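Local structure of uncharacterized protein (Nostoc punctiforme, 2R3S) at residues A[128-133]-A[242-247]. The protein is a putative O-methyltransferase, which probably transfers a methyl group to a hydroxyl of a substrate not yet identified. Sequence-based numbering, arbitrary orientation.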
loop_
_atom_site.group_PDB
_atom_site.type_symbol
_atom_site.label_atom_id
_atom_site.label_comp_id
_atom_site.label_asym_id
_atom_site.label_seq_id
_atom_site.Cartn_x
_atom_site.Cartn_y
_atom_site.Cartn_z
ATOM N N GLY A 128 7.157 -3.122 -21.033
ATOM C CA GLY A 128 6.134 -3.263 -20.024
ATOM C C GLY A 128 4.797 -3.623 -20.648
ATOM O O GLY A 128 4.687 -4.565 -21.422
ATOM N N THR A 129 3.792 -2.816 -20.348
ATOM C CA THR A 129 2.432 -3.073 -20.782
ATOM C C THR A 129 2.198 -2.673 -22.222
ATOM O O THR A 129 1.111 -2.890 -22.745
ATOM C CB THR A 129 1.421 -2.291 -19.902
ATOM O OG1 THR A 129 1.735 -0.889 -19.960
ATOM C CG2 THR A 129 1.428 -2.798 -18.471
ATOM N N LEU A 130 3.210 -2.092 -22.870
ATOM C CA LEU A 130 3.093 -1.634 -24.257
ATOM C C LEU A 130 3.513 -2.693 -25.291
ATOM O O LEU A 130 3.465 -2.422 -26.485
ATOM C CB LEU A 130 3.877 -0.323 -24.446
ATOM C CG LEU A 130 3.481 0.808 -23.461
ATOM C CD1 LEU A 130 3.892 2.165 -23.976
ATOM C CD2 LEU A 130 1.949 0.817 -23.111
ATOM N N SER A 131 3.902 -3.893 -24.857
ATOM C CA SER A 131 4.177 -4.974 -25.814
ATOM C C SER A 131 2.905 -5.307 -26.608
ATOM O O SER A 131 1.807 -5.194 -26.075
ATOM C CB SER A 131 4.761 -6.227 -25.143
ATOM O OG SER A 131 3.891 -6.793 -24.195
ATOM N N PRO A 132 3.051 -5.654 -27.902
ATOM C CA PRO A 132 1.894 -5.977 -28.739
ATOM C C PRO A 132 0.938 -6.998 -28.132
ATOM O O PRO A 132 1.369 -8.040 -27.611
ATOM C CB PRO A 132 2.537 -6.538 -30.000
ATOM C CG PRO A 132 3.804 -5.800 -30.091
ATOM C CD PRO A 132 4.299 -5.717 -28.688
ATOM N N GLU A 133 -0.344 -6.654 -28.182
ATOM C CA GLU A 133 -1.422 -7.494 -27.692
ATOM C C GLU A 133 -1.247 -7.977 -26.244
ATOM O O GLU A 133 -1.611 -9.116 -25.910
ATOM C CB GLU A 133 -1.608 -8.666 -28.644
ATOM C CG GLU A 133 -1.764 -8.207 -30.092
ATOM C CD GLU A 133 -2.047 -9.356 -31.050
ATOM O OE1 GLU A 133 -1.133 -10.189 -31.237
ATOM O OE2 GLU A 133 -3.170 -9.413 -31.614
ATOM N N LEU A 242 -2.967 8.372 -24.596
ATOM C CA LEU A 242 -1.753 9.140 -24.899
ATOM C C LEU A 242 -0.719 9.088 -23.795
ATOM O O LEU A 242 0.465 9.130 -24.078
ATOM C CB LEU A 242 -2.077 10.602 -25.244
ATOM C CG LEU A 242 -2.719 10.885 -26.613
ATOM C CD1 LEU A 242 -2.837 12.402 -26.728
ATOM C CD2 LEU A 242 -1.912 10.278 -27.800
ATOM N N HIS A 243 -1.164 8.976 -22.540
ATOM C CA HIS A 243 -0.248 8.896 -21.381
ATOM C C HIS A 243 0.802 7.786 -21.376
ATOM O O HIS A 243 1.792 7.874 -20.636
ATOM C CB HIS A 243 -1.031 8.855 -20.047
ATOM C CG HIS A 243 -2.060 7.762 -19.923
ATOM N ND1 HIS A 243 -3.365 8.025 -19.557
ATOM C CD2 HIS A 243 -1.966 6.413 -20.040
ATOM C CE1 HIS A 243 -4.032 6.887 -19.458
ATOM N NE2 HIS A 243 -3.206 5.894 -19.754
ATOM N N HIS A 244 0.597 6.743 -22.177
ATOM C CA HIS A 244 1.567 5.631 -22.326
ATOM C C HIS A 244 2.839 5.936 -23.123
ATOM O O HIS A 244 3.823 5.212 -23.020
ATOM C CB HIS A 244 0.875 4.455 -23.012
ATOM C CG HIS A 244 -0.257 3.888 -22.222
ATOM N ND1 HIS A 244 -1.570 4.028 -22.608
ATOM C CD2 HIS A 244 -0.275 3.211 -21.044
ATOM C CE1 HIS A 244 -2.348 3.446 -21.708
ATOM N NE2 HIS A 244 -1.589 2.951 -20.747
ATOM N N PHE A 245 2.836 6.997 -23.923
ATOM C CA PHE A 245 3.919 7.190 -24.900
ATOM C C PHE A 245 4.703 8.470 -24.653
ATOM O O PHE A 245 4.168 9.390 -24.051
ATOM C CB PHE A 245 3.294 7.188 -26.296
ATOM C CG PHE A 245 2.351 6.031 -26.520
ATOM C CD1 PHE A 245 2.836 4.757 -26.734
ATOM C CD2 PHE A 245 0.985 6.218 -26.475
ATOM C CE1 PHE A 245 1.958 3.686 -26.935
ATOM C CE2 PHE A 245 0.115 5.170 -26.650
ATOM C CZ PHE A 245 0.600 3.896 -26.886
ATOM N N ASP A 246 5.963 8.532 -25.102
ATOM C CA ASP A 246 6.685 9.819 -25.122
ATOM C C ASP A 246 6.005 10.825 -26.045
ATOM O O ASP A 246 5.097 10.489 -26.809
ATOM C CB ASP A 246 8.208 9.697 -25.401
ATOM C CG ASP A 246 8.540 9.010 -26.720
ATOM O OD1 ASP A 246 7.853 9.240 -27.725
ATOM O OD2 ASP A 246 9.511 8.238 -26.735
ATOM N N VAL A 247 6.434 12.078 -25.922
ATOM C CA VAL A 247 5.867 13.201 -26.669
ATOM C C VAL A 247 5.976 13.082 -28.213
ATOM O O VAL A 247 5.063 13.491 -28.941
ATOM C CB VAL A 247 6.532 14.537 -26.201
ATOM C CG1 VAL A 247 6.202 15.678 -27.173
ATOM C CG2 VAL A 247 6.093 14.882 -24.768
#
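Leu130 reaches from the loop between helices 113-119 and 136-143 onto His244 and Phe245, in the loop that leaves strand 233-239 of the Rossmann-like methyltransferase sheet and leads into helix 247-260. From CB, which starts toward 242-247, the chain runs to CG, held anti to the carbonyl carbon (chi1 -55°), and there it forks. CD1 takes the backbone side: it lies 3.2 Å from His244 O, a close methyl-to-carbonyl contact, and also meets the Phe245 ring obliquely, with CE1 at 3.8 Å. CD2 turns to the His244 side chain, 3.8 Å from His244 CB and 3.9 Å from His244 CD2, so both methyls approach His244 CB from one side, CD1 reaching on to the carbonyl oxygen and CD2 lying against CB and the ring. The same His244 CB packs on a face of the Phe245 ring, 3.7 Å above its centre, so the two partners of Leu130 also touch each other. Substituting an alanine here would remove both methyls, and His244 O, His244 CB and Phe245 CE1 would probably lose their packing partner from the 128-133 loop. Polar fixing comes from neighbours: His244 ND1 is hydrogen-bonded to Phe241 O, which probably limits rotation of the imidazole, and Phe245 O binds Tyr301 OH. An ethanediol molecule, probably from the crystallisation liquor, lies about 3 Å from the His244 side chain, nearest atoms. On one face of the His244 ring, His243 CD2 stands 3.4 Å above the centre.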